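Local coordinates for protein endo-alpha-(1->5)-L-arabinanase (Bacillus licheniformis, PDB 6B7K) that probably cleaves internal alpha-(1->5) linkages between arabinofuranose units in arabinan, as a calcium-containing glycoside hydrolase of family 43, at residues Gly17-Ser25 with Phe36-Ile47; Ile26-Thr35 with Val46-Trp55. All coordinates share one frame; numbering follows the deposited sequence.

Interaction 1: Gly17-Ser25 with Phe36-Ile47; sequences GDNFIHDPS and FGTGLGTGLRVI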
loop_
_atom_site.group_PDB
_atom_site.type_symbol
_atom_site.label_atom_id
_atom_site.label_comp_id
_atom_site.label_asym_id
_atom_site.label_seq_id
_atom_site.Cartn_x
_atom_site.Cartn_y
_atom_site.Cartn_z
ATOM N N GLY A 17 -13.668 -0.602 -18.257
ATOM C CA GLY A 17 -14.380 -1.773 -17.760
ATOM C C GLY A 17 -14.620 -1.636 -16.274
ATOM O O GLY A 17 -14.997 -0.562 -15.787
ATOM N N ASP A 18 -14.406 -2.727 -15.541
ATOM C CA ASP A 18 -14.611 -2.749 -14.093
ATOM C C ASP A 18 -13.316 -2.325 -13.395
ATOM O O ASP A 18 -12.635 -3.106 -12.729
ATOM C CB ASP A 18 -15.070 -4.134 -13.650
ATOM C CG ASP A 18 -15.627 -4.152 -12.240
ATOM O OD1 ASP A 18 -15.601 -3.099 -11.567
ATOM O OD2 ASP A 18 -16.097 -5.224 -11.799
ATOM N N ASN A 19 -12.987 -1.045 -13.567
ATOM C CA ASN A 19 -11.723 -0.483 -13.111
ATOM C C ASN A 19 -11.849 0.261 -11.786
ATOM O O ASN A 19 -10.978 1.074 -11.452
ATOM C CB ASN A 19 -11.143 0.442 -14.184
ATOM C CG ASN A 19 -12.068 1.595 -14.523
ATOM O OD1 ASN A 19 -13.283 1.505 -14.344
ATOM N ND2 ASN A 19 -11.496 2.688 -15.016
ATOM N N PHE A 20 -12.912 0.007 -11.025
ATOM C CA PHE A 20 -13.042 0.611 -9.705
ATOM C C PHE A 20 -12.091 -0.068 -8.732
ATOM O O PHE A 20 -12.011 -1.300 -8.684
ATOM C CB PHE A 20 -14.479 0.501 -9.196
ATOM C CG PHE A 20 -14.621 0.785 -7.723
ATOM C CD1 PHE A 20 -14.744 2.085 -7.267
ATOM C CD2 PHE A 20 -14.628 -0.246 -6.794
ATOM C CE1 PHE A 20 -14.875 2.357 -5.917
ATOM C CE2 PHE A 20 -14.755 0.020 -5.441
ATOM C CZ PHE A 20 -14.879 1.325 -5.003
ATOM N N ILE A 21 -11.378 0.735 -7.942
ATOM C CA ILE A 21 -10.436 0.210 -6.961
ATOM C C ILE A 21 -10.204 1.283 -5.909
ATOM O O ILE A 21 -10.477 2.463 -6.131
ATOM C CB ILE A 21 -9.107 -0.223 -7.628
ATOM C CG1 ILE A 21 -8.383 -1.253 -6.760
ATOM C CG2 ILE A 21 -8.215 0.986 -7.875
ATOM C CD1 ILE A 21 -9.205 -2.486 -6.477
ATOM N N HIS A 22 -9.705 0.864 -4.749
ATOM C CA HIS A 22 -9.276 1.790 -3.714
ATOM C C HIS A 22 -8.174 1.119 -2.911
ATOM O O HIS A 22 -8.331 -0.028 -2.483
ATOM C CB HIS A 22 -10.439 2.193 -2.806
ATOM C CG HIS A 22 -10.240 3.513 -2.129
ATOM N ND1 HIS A 22 -9.796 3.624 -0.830
ATOM C CD2 HIS A 22 -10.416 4.779 -2.576
ATOM C CE1 HIS A 22 -9.713 4.902 -0.504
ATOM N NE2 HIS A 22 -10.084 5.623 -1.546
ATOM N N ASP A 23 -7.063 1.837 -2.721
ATOM C CA ASP A 23 -5.867 1.319 -2.066
ATOM C C ASP A 23 -5.346 0.084 -2.800
ATOM O O ASP A 23 -5.321 -1.011 -2.225
ATOM C CB ASP A 23 -6.162 0.993 -0.600
ATOM C CG ASP A 23 -6.857 2.135 0.121
ATOM O OD1 ASP A 23 -6.362 3.280 0.047
ATOM O OD2 ASP A 23 -7.907 1.888 0.755
ATOM N N PRO A 24 -4.911 0.217 -4.052
ATOM C CA PRO A 24 -4.536 -0.956 -4.841
ATOM C C PRO A 24 -3.100 -1.410 -4.611
ATOM O O PRO A 24 -2.231 -0.653 -4.165
ATOM C CB PRO A 24 -4.713 -0.458 -6.281
ATOM C CG PRO A 24 -4.321 0.966 -6.199
ATOM C CD PRO A 24 -4.794 1.456 -4.844
ATOM N N SER A 25 -2.870 -2.682 -4.934
ATOM C CA SER A 25 -1.537 -3.274 -4.965
ATOM C C SER A 25 -1.503 -4.254 -6.124
ATOM O O SER A 25 -2.308 -5.189 -6.168
ATOM C CB SER A 25 -1.201 -3.977 -3.646
ATOM O OG SER A 25 0.124 -4.485 -3.653
ATOM N N PHE A 36 -5.112 -6.159 -6.172
ATOM C CA PHE A 36 -5.781 -6.323 -4.889
ATOM C C PHE A 36 -6.114 -4.949 -4.325
ATOM O O PHE A 36 -5.279 -4.040 -4.357
ATOM C CB PHE A 36 -4.899 -7.104 -3.912
ATOM C CG PHE A 36 -4.761 -8.567 -4.245
ATOM C CD1 PHE A 36 -3.966 -8.983 -5.300
ATOM C CD2 PHE A 36 -5.414 -9.526 -3.489
ATOM C CE1 PHE A 36 -3.834 -10.328 -5.602
ATOM C CE2 PHE A 36 -5.286 -10.873 -3.785
ATOM C CZ PHE A 36 -4.495 -11.273 -4.843
ATOM N N GLY A 37 -7.336 -4.796 -3.813
ATOM C CA GLY A 37 -7.783 -3.517 -3.308
ATOM C C GLY A 37 -8.661 -3.683 -2.086
ATOM O O GLY A 37 -9.003 -4.798 -1.686
ATOM N N THR A 38 -9.004 -2.544 -1.488
ATOM C CA THR A 38 -9.946 -2.529 -0.377
ATOM C C THR A 38 -11.267 -3.145 -0.816
ATOM O O THR A 38 -11.774 -2.849 -1.901
ATOM C CB THR A 38 -10.157 -1.097 0.115
ATOM O OG1 THR A 38 -8.934 -0.600 0.673
ATOM C CG2 THR A 38 -11.245 -1.043 1.175
ATOM N N GLY A 39 -11.818 -4.012 0.030
ATOM C CA GLY A 39 -12.969 -4.793 -0.375
ATOM C C GLY A 39 -14.180 -3.929 -0.673
ATOM O O GLY A 39 -14.396 -2.879 -0.065
ATOM N N LEU A 40 -14.971 -4.387 -1.639
ATOM C CA LEU A 40 -16.255 -3.782 -1.975
ATOM C C LEU A 40 -17.335 -4.627 -1.310
ATOM O O LEU A 40 -17.699 -5.695 -1.810
ATOM C CB LEU A 40 -16.441 -3.707 -3.487
ATOM C CG LEU A 40 -17.793 -3.201 -3.995
ATOM C CD1 LEU A 40 -18.071 -1.796 -3.484
ATOM C CD2 LEU A 40 -17.845 -3.244 -5.513
ATOM N N GLY A 41 -17.838 -4.149 -0.173
ATOM C CA GLY A 41 -18.831 -4.875 0.594
ATOM C C GLY A 41 -18.224 -5.600 1.773
ATOM O O GLY A 41 -18.295 -5.116 2.905
ATOM N N THR A 42 -17.622 -6.758 1.514
ATOM C CA THR A 42 -16.948 -7.534 2.541
ATOM C C THR A 42 -15.640 -8.060 1.980
ATOM O O THR A 42 -15.510 -8.280 0.774
ATOM C CB THR A 42 -17.799 -8.698 3.046
ATOM O OG1 THR A 42 -19.160 -8.274 3.158
ATOM C CG2 THR A 42 -17.313 -9.149 4.441
ATOM N N GLY A 43 -14.656 -8.205 2.859
ATOM C CA GLY A 43 -13.386 -8.793 2.476
ATOM C C GLY A 43 -12.470 -7.889 1.677
ATOM O O GLY A 43 -12.326 -6.704 1.991
ATOM N N LEU A 44 -11.839 -8.444 0.645
ATOM C CA LEU A 44 -10.851 -7.739 -0.162
ATOM C C LEU A 44 -11.216 -7.855 -1.635
ATOM O O LEU A 44 -11.597 -8.931 -2.106
ATOM C CB LEU A 44 -9.447 -8.303 0.074
ATOM C CG LEU A 44 -8.870 -8.074 1.469
ATOM C CD1 LEU A 44 -7.618 -8.905 1.670
ATOM C CD2 LEU A 44 -8.575 -6.594 1.676
ATOM N N ARG A 45 -11.092 -6.744 -2.356
ATOM C CA ARG A 45 -11.483 -6.678 -3.757
ATOM C C ARG A 45 -10.324 -7.078 -4.659
ATOM O O ARG A 45 -9.183 -6.658 -4.450
ATOM C CB ARG A 45 -11.961 -5.268 -4.107
ATOM C CG ARG A 45 -12.291 -5.050 -5.573
ATOM C CD ARG A 45 -13.163 -3.815 -5.755
ATOM N NE ARG A 45 -13.284 -3.419 -7.156
ATOM C CZ ARG A 45 -14.104 -3.995 -8.031
ATOM N NH1 ARG A 45 -14.876 -5.007 -7.656
ATOM N NH2 ARG A 45 -14.148 -3.563 -9.285
ATOM N N VAL A 46 -10.624 -7.907 -5.659
ATOM C CA VAL A 46 -9.645 -8.353 -6.640
ATOM C C VAL A 46 -10.236 -8.169 -8.027
ATOM O O VAL A 46 -11.387 -8.551 -8.272
ATOM C CB VAL A 46 -9.239 -9.823 -6.420
ATOM C CG1 VAL A 46 -8.261 -10.261 -7.490
ATOM C CG2 VAL A 46 -8.636 -10.010 -5.040
ATOM N N ILE A 47 -9.459 -7.574 -8.930
ATOM C CA ILE A 47 -9.839 -7.455 -10.329
ATOM C C ILE A 47 -8.670 -7.917 -11.186
ATOM O O ILE A 47 -7.502 -7.752 -10.818
ATOM C CB ILE A 47 -10.277 -6.021 -10.702
ATOM C CG1 ILE A 47 -9.217 -4.997 -10.298
ATOM C CG2 ILE A 47 -11.600 -5.687 -10.038
ATOM C CD1 ILE A 47 -9.620 -3.569 -10.600
#
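The guanidinium of Arg45 has Phe20 O and the Asp18 carboxylate at its edge, with Ile47 CG2 over one face. Its NE (2.9 Å) and NH2 (3.2 Å) grip Phe20 O side-on, in the guanidinium plane and from one face of the peptide carbonyl. NH2 also forms a salt bridge with Asp18 OD1, although the hydrogen bond within it is weak, bent to 126° at the hydrogen. The Phe20 ring offers its own edge to NE, the ring and guanidinium planes being 49° apart. Beside the Arg45 chain, extended from CG to NE, Ile21 CD1 packs against Gly37 CA (3.6 Å) and Ile47 CD1.

Further along, Thr38 N binds His22 O (2.8 Å), and Thr38 OG1, which also bonds Ala82 N, donates to the anti lone pair of Asp23 OD2 (2.7 Å); His22 ND1 adds a weak bond to that oxygen. Ser25 and Phe36 close the contact as an antiparallel hydrogen-bonded pair, and Ser25 OG bonds the calcium ligand Asp264. Asp23 is the predicted proton acceptor of this five-bladed beta-propeller; with Arg45 holding one end of the loop and strand 32-38 the other, these bonds are consistent with a fixed orientation of its carboxylate.

Interaction 2: Ile26-Thr35 with Val46-Trp55; sequences IIKEGNTWYT and VIKSTDGRNW
Antiparallel sheet pairing joins Ile26-Thr35 to Val46-Trp55, at the end of the first propeller blade where the turns 29-32 and 49-54 lie next to each other, Asn31 beside Thr50. Strands 32-35 and 46-49 run at 157° to each other. Trp33 with Ser49 and Thr35 with Ile47 are hydrogen-bonded pairs, each closed by two backbone bonds, such as Trp33 N to Ser49 O (2.8 Å) and Thr35 N to Ile47 O (3.0 Å). Tyr34 and Lys48 form the non-hydrogen-bonded pair between them; their side chains lie alongside one another, Tyr34 CE1 being 4.0 Å from Lys48 CB, while Val46 CG1 meets the same ring obliquely.

The other face of the sheet carries the two tryptophans. Trp33 is sandwiched between Lys28 CE on one side and Gly52 CA on the other, the latter a CH-pi contact 4.0 Å from the centroid of the five-membered ring. Trp55 takes Ser49 CB over the centre of one face and Ile26 CD1 at its edge (3.7 Å from CH2). The Thr35 side chain crosses that of Trp55 at about a right angle.

Such consecutive antiparallel strands, 25-29, 32-38, 44-49 and 54-61, are the four-stranded blade of the beta-propeller. A type II' turn from Glu29 to Thr32 links the first two. The 49-54 turn is tied by its own side chains: Asp51 OD1 accepts from both Arg53 N and Asn54 N, an Asx turn and Asx motif combined, and Ser49 OG accepts from Gly52 N (2.8 Å) while donating to Asn54 O. Gly52, at positive phi, brings its CA onto the indole. Trp13 meets Trp33 edge-to-face, and Leu286 and Ile288 of strand 284-293 pack on Trp55.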
loop_
_atom_site.group_PDB
_atom_site.type_symbol
_atom_site.label_atom_id
_atom_site.label_comp_id
_atom_site.label_asym_id
_atom_site.label_seq_id
_atom_site.Cartn_x
_atom_site.Cartn_y
_atom_site.Cartn_z
ATOM N N ILE A 26 -0.578 -4.045 -7.059
ATOM C CA ILE A 26 -0.552 -4.795 -8.309
ATOM C C ILE A 26 0.377 -5.993 -8.179
ATOM O O ILE A 26 1.402 -5.957 -7.484
ATOM C CB ILE A 26 -0.134 -3.892 -9.491
ATOM C CG1 ILE A 26 -0.313 -4.622 -10.825
ATOM C CG2 ILE A 26 1.302 -3.431 -9.338
ATOM C CD1 ILE A 26 -1.734 -5.046 -11.116
ATOM N N ILE A 27 -0.005 -7.077 -8.854
ATOM C CA ILE A 27 0.809 -8.277 -9.011
ATOM C C ILE A 27 0.456 -8.857 -10.378
ATOM O O ILE A 27 -0.470 -8.395 -11.049
ATOM C CB ILE A 27 0.570 -9.293 -7.867
ATOM C CG1 ILE A 27 1.599 -10.437 -7.885
ATOM C CG2 ILE A 27 -0.852 -9.835 -7.916
ATOM C CD1 ILE A 27 3.042 -9.985 -7.832
ATOM N N LYS A 28 1.202 -9.876 -10.802
ATOM C CA LYS A 28 1.079 -10.386 -12.164
ATOM C C LYS A 28 1.569 -11.825 -12.172
ATOM O O LYS A 28 2.775 -12.063 -12.062
ATOM C CB LYS A 28 1.880 -9.519 -13.124
ATOM C CG LYS A 28 1.530 -9.676 -14.585
ATOM C CD LYS A 28 2.539 -8.924 -15.424
ATOM C CE LYS A 28 2.268 -9.072 -16.905
ATOM N NZ LYS A 28 2.056 -10.486 -17.304
ATOM N N GLU A 29 0.641 -12.771 -12.287
ATOM C CA GLU A 29 0.955 -14.193 -12.320
ATOM C C GLU A 29 0.685 -14.714 -13.728
ATOM O O GLU A 29 -0.452 -14.642 -14.212
ATOM C CB GLU A 29 0.122 -14.962 -11.293
ATOM C CG GLU A 29 0.267 -16.471 -11.378
ATOM C CD GLU A 29 -0.685 -17.197 -10.445
ATOM O OE1 GLU A 29 -0.444 -17.202 -9.221
ATOM O OE2 GLU A 29 -1.684 -17.759 -10.939
ATOM N N GLY A 30 1.721 -15.239 -14.375
ATOM C CA GLY A 30 1.597 -15.575 -15.775
ATOM C C GLY A 30 1.383 -14.317 -16.588
ATOM O O GLY A 30 2.030 -13.286 -16.368
ATOM N N ASN A 31 0.449 -14.388 -17.534
ATOM C CA ASN A 31 0.075 -13.231 -18.335
ATOM C C ASN A 31 -1.062 -12.425 -17.723
ATOM O O ASN A 31 -1.504 -11.448 -18.334
ATOM C CB ASN A 31 -0.320 -13.671 -19.748
ATOM C CG ASN A 31 0.861 -13.723 -20.696
ATOM O OD1 ASN A 31 1.842 -12.999 -20.524
ATOM N ND2 ASN A 31 0.771 -14.579 -21.706
ATOM N N THR A 32 -1.539 -12.799 -16.539
ATOM C CA THR A 32 -2.710 -12.178 -15.935
ATOM C C THR A 32 -2.289 -11.186 -14.859
ATOM O O THR A 32 -1.558 -11.542 -13.928
ATOM C CB THR A 32 -3.637 -13.235 -15.334
ATOM O OG1 THR A 32 -4.003 -14.182 -16.346
ATOM C CG2 THR A 32 -4.895 -12.582 -14.781
ATOM N N TRP A 33 -2.753 -9.947 -14.990
ATOM C CA TRP A 33 -2.555 -8.952 -13.948
ATOM C C TRP A 33 -3.616 -9.120 -12.869
ATOM O O TRP A 33 -4.774 -9.431 -13.162
ATOM C CB TRP A 33 -2.632 -7.536 -14.524
ATOM C CG TRP A 33 -1.729 -7.257 -15.692
ATOM C CD1 TRP A 33 -1.949 -7.589 -16.997
ATOM C CD2 TRP A 33 -0.481 -6.554 -15.664
ATOM N NE1 TRP A 33 -0.910 -7.151 -17.781
ATOM C CE2 TRP A 33 0.004 -6.511 -16.987
ATOM C CE3 TRP A 33 0.276 -5.965 -14.648
ATOM C CZ2 TRP A 33 1.210 -5.900 -17.319
ATOM C CZ3 TRP A 33 1.473 -5.361 -14.980
ATOM C CH2 TRP A 33 1.930 -5.335 -16.305
ATOM N N TYR A 34 -3.217 -8.911 -11.616
ATOM C CA TYR A 34 -4.137 -8.941 -10.485
ATOM C C TYR A 34 -3.920 -7.694 -9.646
ATOM O O TYR A 34 -2.803 -7.444 -9.178
ATOM C CB TYR A 34 -3.946 -10.200 -9.630
ATOM C CG TYR A 34 -4.372 -11.483 -10.304
ATOM C CD1 TYR A 34 -5.711 -11.851 -10.356
ATOM C CD2 TYR A 34 -3.436 -12.332 -10.882
ATOM C CE1 TYR A 34 -6.107 -13.024 -10.970
ATOM C CE2 TYR A 34 -3.822 -13.509 -11.497
ATOM C CZ TYR A 34 -5.158 -13.851 -11.540
ATOM O OH TYR A 34 -5.544 -15.022 -12.154
ATOM N N THR A 35 -4.979 -6.916 -9.458
ATOM C CA THR A 35 -4.965 -5.772 -8.561
ATOM C C THR A 35 -5.779 -6.119 -7.321
ATOM O O THR A 35 -6.985 -6.374 -7.415
ATOM C CB THR A 35 -5.529 -4.521 -9.233
ATOM O OG1 THR A 35 -4.679 -4.125 -10.316
ATOM C CG2 THR A 35 -5.618 -3.379 -8.233
ATOM N N VAL A 46 -10.624 -7.907 -5.659
ATOM C CA VAL A 46 -9.645 -8.353 -6.640
ATOM C C VAL A 46 -10.236 -8.169 -8.027
ATOM O O VAL A 46 -11.387 -8.551 -8.272
ATOM C CB VAL A 46 -9.239 -9.823 -6.420
ATOM C CG1 VAL A 46 -8.261 -10.261 -7.490
ATOM C CG2 VAL A 46 -8.636 -10.010 -5.040
ATOM N N ILE A 47 -9.459 -7.574 -8.930
ATOM C CA ILE A 47 -9.839 -7.455 -10.329
ATOM C C ILE A 47 -8.670 -7.917 -11.186
ATOM O O ILE A 47 -7.502 -7.752 -10.818
ATOM C CB ILE A 47 -10.277 -6.021 -10.702
ATOM C CG1 ILE A 47 -9.217 -4.997 -10.298
ATOM C CG2 ILE A 47 -11.600 -5.687 -10.038
ATOM C CD1 ILE A 47 -9.620 -3.569 -10.600
ATOM N N LYS A 48 -8.994 -8.513 -12.329
ATOM C CA LYS A 48 -8.021 -9.166 -13.190
ATOM C C LYS A 48 -7.988 -8.494 -14.557
ATOM O O LYS A 48 -8.912 -7.771 -14.940
ATOM C CB LYS A 48 -8.350 -10.658 -13.346
ATOM C CG LYS A 48 -9.780 -10.919 -13.801
ATOM C CD LYS A 48 -10.156 -12.389 -13.708
ATOM C CE LYS A 48 -9.330 -13.234 -14.656
ATOM N NZ LYS A 48 -9.817 -14.640 -14.698
ATOM N N SER A 49 -6.908 -8.750 -15.296
ATOM C CA SER A 49 -6.741 -8.167 -16.620
ATOM C C SER A 49 -5.765 -9.010 -17.428
ATOM O O SER A 49 -4.753 -9.476 -16.901
ATOM C CB SER A 49 -6.236 -6.724 -16.536
ATOM O OG SER A 49 -6.045 -6.186 -17.831
ATOM N N THR A 50 -6.077 -9.188 -18.713
ATOM C CA THR A 50 -5.205 -9.900 -19.638
ATOM C C THR A 50 -4.221 -8.974 -20.341
ATOM O O THR A 50 -3.086 -9.380 -20.619
ATOM C CB THR A 50 -6.048 -10.645 -20.683
ATOM O OG1 THR A 50 -6.895 -11.597 -20.026
ATOM C CG2 THR A 50 -5.167 -11.376 -21.689
ATOM N N ASP A 51 -4.624 -7.733 -20.620
ATOM C CA ASP A 51 -3.793 -6.786 -21.346
ATOM C C ASP A 51 -3.278 -5.636 -20.491
ATOM O O ASP A 51 -2.406 -4.890 -20.952
ATOM C CB ASP A 51 -4.568 -6.213 -22.544
ATOM C CG ASP A 51 -5.934 -5.665 -22.155
ATOM O OD1 ASP A 51 -6.204 -5.509 -20.945
ATOM O OD2 ASP A 51 -6.746 -5.394 -23.065
ATOM N N GLY A 52 -3.786 -5.472 -19.269
ATOM C CA GLY A 52 -3.433 -4.348 -18.430
ATOM C C GLY A 52 -4.338 -3.143 -18.569
ATOM O O GLY A 52 -4.250 -2.225 -17.743
ATOM N N ARG A 53 -5.206 -3.119 -19.581
ATOM C CA ARG A 53 -6.102 -1.996 -19.821
ATOM C C ARG A 53 -7.564 -2.313 -19.554
ATOM O O ARG A 53 -8.312 -1.414 -19.165
ATOM C CB ARG A 53 -5.958 -1.502 -21.267
ATOM N N ASN A 54 -7.991 -3.557 -19.753
ATOM C CA ASN A 54 -9.367 -3.976 -19.505
ATOM C C ASN A 54 -9.403 -4.849 -18.259
ATOM O O ASN A 54 -8.779 -5.914 -18.226
ATOM C CB ASN A 54 -9.934 -4.736 -20.704
ATOM C CG ASN A 54 -10.537 -3.815 -21.747
ATOM O OD1 ASN A 54 -11.732 -3.517 -21.711
ATOM N ND2 ASN A 54 -9.713 -3.362 -22.684
ATOM N N TRP A 55 -10.145 -4.408 -17.246
ATOM C CA TRP A 55 -10.220 -5.110 -15.975
ATOM C C TRP A 55 -11.624 -5.650 -15.742
ATOM O O TRP A 55 -12.620 -5.053 -16.158
ATOM C CB TRP A 55 -9.806 -4.191 -14.820
ATOM C CG TRP A 55 -8.360 -3.782 -14.890
ATOM C CD1 TRP A 55 -7.836 -2.752 -15.611
ATOM C CD2 TRP A 55 -7.254 -4.405 -14.222
ATOM N NE1 TRP A 55 -6.474 -2.690 -15.434
ATOM C CE2 TRP A 55 -6.092 -3.696 -14.587
ATOM C CE3 TRP A 55 -7.134 -5.491 -13.351
ATOM C CZ2 TRP A 55 -4.829 -4.035 -14.111
ATOM C CZ3 TRP A 55 -5.877 -5.830 -12.882
ATOM C CH2 TRP A 55 -4.742 -5.102 -13.261
#

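Overall arrangement
Both interactions use strands 32-38 and 44-49 of the first blade, and Val46 and Ile47 belong to both. Interaction 1 is the more buried and lies nearer the centre of the chain, close to calcium and the predicted catalytic machinery; interaction 2, centred about 12 Å away, extends to the exposed turns. Their chemistry follows: the first adds charged and hydroxyl-carboxylate side-chain bonds to a short backbone pairing and so holds an irregular loop, whereas the second rests on longer backbone pairing and indole packing, with the 49-54 turn tied by its own side chains. The two join directly where Asp18 N probably bonds Trp55 O, and where Pro24 CB and Ile21 CG1 pack against Thr35 CG2.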